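Local coordinates for putative exported protein (Bordetella pertussis Tohama I, PDB 2PFZ) that binds pyroglutamic acid as an extracytoplasmic solute receptor of the DctP family, probably delivering it to a tripartite ATP-independent periplasmic transporter, at residues A[131-136]-A[153-158]. Sequence-based numbering, arbitrary orientation.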
ATOM      1  N   LYS A 131      -0.545  19.048  16.804  1.00 27.28           N
ATOM      2  CA  LYS A 131      -1.710  19.860  16.498  1.00 28.24           C
ATOM      3  C   LYS A 131      -1.465  20.664  15.226  1.00 27.10           C
ATOM      4  O   LYS A 131      -2.390  21.241  14.658  1.00 27.37           O
ATOM      5  CB  LYS A 131      -2.057  20.743  17.704  1.00 27.95           C
ATOM      6  CG  LYS A 131      -2.808  19.959  18.794  1.00 30.21           C
ATOM      7  CD  LYS A 131      -2.744  20.612  20.189  1.00 31.36           C
ATOM      8  CE  LYS A 131      -1.515  20.150  21.002  1.00 36.90           C
ATOM      9  NZ  LYS A 131      -1.390  18.647  21.137  1.00 37.92           N
ATOM     10  N   GLN A 132      -0.212  20.667  14.776  1.00 26.48           N
ATOM     11  CA  GLN A 132       0.198  21.337  13.537  1.00 26.61           C
ATOM     12  C   GLN A 132       1.455  20.670  12.973  1.00 26.20           C
ATOM     13  O   GLN A 132       2.162  19.964  13.686  1.00 25.29           O
ATOM     14  CB  GLN A 132       0.467  22.825  13.798  1.00 27.16           C
ATOM     15  CG  GLN A 132       1.524  23.035  14.849  1.00 29.36           C
ATOM     16  CD  GLN A 132       1.621  24.463  15.342  1.00 33.06           C
ATOM     17  OE1 GLN A 132       1.656  25.410  14.560  1.00 34.60           O
ATOM     18  NE2 GLN A 132       1.688  24.619  16.655  1.00 35.60           N
ATOM     19  N   VAL A 133       1.739  20.907  11.700  1.00 26.20           N
ATOM     20  CA  VAL A 133       2.884  20.254  11.056  1.00 26.71           C
ATOM     21  C   VAL A 133       4.195  20.472  11.807  1.00 27.06           C
ATOM     22  O   VAL A 133       4.978  19.531  11.958  1.00 26.86           O
ATOM     23  CB  VAL A 133       3.002  20.609   9.554  1.00 27.02           C
ATOM     24  CG1 VAL A 133       4.409  20.361   9.031  1.00 28.26           C
ATOM     25  CG2 VAL A 133       2.009  19.777   8.768  1.00 27.46           C
ATOM     26  N   SER A 134       4.404  21.685  12.321  1.00 27.20           N
ATOM     27  CA  SER A 134       5.645  22.007  13.037  1.00 28.02           C
ATOM     28  C   SER A 134       5.902  21.086  14.231  1.00 28.17           C
ATOM     29  O   SER A 134       7.054  20.841  14.582  1.00 28.06           O
ATOM     30  CB  SER A 134       5.690  23.486  13.463  1.00 28.11           C
ATOM     31  OG  SER A 134       4.718  23.768  14.449  1.00 29.01           O
ATOM     32  N   ASP A 135       4.834  20.568  14.843  1.00 27.93           N
ATOM     33  CA  ASP A 135       4.985  19.623  15.956  1.00 28.53           C
ATOM     34  C   ASP A 135       5.673  18.319  15.526  1.00 29.10           C
ATOM     35  O   ASP A 135       5.932  17.455  16.357  1.00 28.94           O
ATOM     36  CB  ASP A 135       3.630  19.281  16.586  1.00 28.34           C
ATOM     37  CG  ASP A 135       2.989  20.464  17.301  1.00 28.64           C
ATOM     38  OD1 ASP A 135       3.714  21.335  17.814  1.00 27.76           O
ATOM     39  OD2 ASP A 135       1.754  20.506  17.366  1.00 26.88           O
ATOM     40  N   MET A 136       5.942  18.175  14.227  1.00 29.51           N
ATOM     41  CA  MET A 136       6.561  16.949  13.720  1.00 30.58           C
ATOM     42  C   MET A 136       8.066  17.053  13.439  1.00 30.72           C
ATOM     43  O   MET A 136       8.734  16.041  13.162  1.00 30.77           O
ATOM     44  CB  MET A 136       5.809  16.472  12.486  1.00 30.46           C
ATOM     45  CG  MET A 136       4.448  15.906  12.840  1.00 30.59           C
ATOM     46  SD  MET A 136       3.661  15.098  11.428  1.00 32.77           S
ATOM     47  CE  MET A 136       3.224  16.517  10.530  1.00 20.98           C
ATOM     48  N   GLU A 153      10.677  14.267   5.310  1.00 23.24           N
ATOM     49  CA  GLU A 153      11.616  15.360   5.099  1.00 24.27           C
ATOM     50  C   GLU A 153      10.874  16.687   5.008  1.00 24.35           C
ATOM     51  O   GLU A 153      11.379  17.725   5.456  1.00 22.94           O
ATOM     52  CB  GLU A 153      12.445  15.136   3.840  1.00 25.31           C
ATOM     53  CG  GLU A 153      13.482  14.030   4.006  1.00 28.67           C
ATOM     54  CD  GLU A 153      14.066  13.588   2.677  1.00 32.02           C
ATOM     55  OE1 GLU A 153      13.759  14.210   1.633  1.00 35.10           O
ATOM     56  OE2 GLU A 153      14.844  12.617   2.675  1.00 36.65           O
ATOM     57  N   LEU A 154       9.678  16.658   4.425  1.00 23.77           N
ATOM     58  CA  LEU A 154       8.954  17.899   4.196  1.00 24.39           C
ATOM     59  C   LEU A 154       8.323  18.450   5.474  1.00 24.56           C
ATOM     60  O   LEU A 154       7.989  19.635   5.512  1.00 25.44           O
ATOM     61  CB  LEU A 154       7.937  17.784   3.054  1.00 23.85           C
ATOM     62  CG  LEU A 154       8.544  17.686   1.643  1.00 23.67           C
ATOM     63  CD1 LEU A 154       7.462  17.313   0.649  1.00 23.55           C
ATOM     64  CD2 LEU A 154       9.314  18.962   1.195  1.00 22.82           C
ATOM     65  N   VAL A 155       8.160  17.614   6.502  1.00 23.65           N
ATOM     66  CA  VAL A 155       7.651  18.091   7.789  1.00 24.38           C
ATOM     67  C   VAL A 155       8.785  18.327   8.803  1.00 24.40           C
ATOM     68  O   VAL A 155       8.528  18.684   9.956  1.00 25.20           O
ATOM     69  CB  VAL A 155       6.504  17.199   8.403  1.00 24.16           C
ATOM     70  CG1 VAL A 155       5.273  17.200   7.497  1.00 25.42           C
ATOM     71  CG2 VAL A 155       6.973  15.759   8.727  1.00 24.13           C
ATOM     72  N   GLY A 156      10.020  18.127   8.352  1.00 24.24           N
ATOM     73  CA  GLY A 156      11.201  18.234   9.201  1.00 23.45           C
ATOM     74  C   GLY A 156      11.482  17.024  10.065  1.00 23.52           C
ATOM     75  O   GLY A 156      12.273  17.111  11.007  1.00 23.24           O
ATOM     76  N   ALA A 157      10.842  15.887   9.767  1.00 23.32           N
ATOM     77  CA  ALA A 157      11.172  14.642  10.472  1.00 22.92           C
ATOM     78  C   ALA A 157      12.413  14.002   9.842  1.00 22.98           C
ATOM     79  O   ALA A 157      12.871  14.426   8.767  1.00 23.60           O
ATOM     80  CB  ALA A 157       9.994  13.656  10.470  1.00 22.69           C
ATOM     81  N   GLN A 158      12.955  12.987  10.506  1.00 22.56           N
ATOM     82  CA  GLN A 158      14.181  12.347  10.029  1.00 22.31           C
ATOM     83  C   GLN A 158      13.882  10.879   9.779  1.00 21.83           C
ATOM     84  O   GLN A 158      13.697  10.104  10.721  1.00 21.07           O
ATOM     85  CB  GLN A 158      15.323  12.561  11.027  1.00 22.67           C
ATOM     86  CG  GLN A 158      15.748  14.053  11.109  1.00 22.97           C
ATOM     87  CD  GLN A 158      16.779  14.336  12.182  1.00 22.77           C
ATOM     88  OE1 GLN A 158      17.622  15.226  12.027  1.00 24.09           O
ATOM     89  NE2 GLN A 158      16.708  13.593  13.284  1.00 21.26           N
TER
HETATM   90  O   HOH W   1       7.783  20.806  11.059  1.00 36.37           O
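Val155, near the C-terminal end of helix 146-155, where Gly156 with its positive phi closes the helix in a Schellman motif, packs against Val133 and Met136 of a short 3-10 turn in the loop between strands 123-126 and 140-143 of this periplasmic binding protein fold. The apolar contact centres on Val155 CG1. Val133, with CG1 anti to its backbone N (chi1 159°), brings that methyl to 3.6 Å from Val155 CG1, the two side chains meeting at about a right angle. Met136 bends at its thioether (chi3 -74°), and the terminal CE lies 3.7 Å from the same Val155 CG1, while Met136 CB lies 4.0 Å from Val155 CG2. Leu272 of helix 266-287 touches both Val133 and Met136, and Trp141 of strand 140-143 touches Met136 and Ala157.

One water donates to Val133 O at 3.2 Å and sits 2.5 Å from Val155 O, a distance short enough to leave the details of this bridge doubtful. Within 131-136, Asp135 OD2 reaches back to the residues leading into the turn: its anti lone pair takes Lys131 N at 2.8 Å, and Gln132 N approaches from above the carboxylate plane. Beyond Gly156, Ala157 CB rests 3.8 Å from Met136 O.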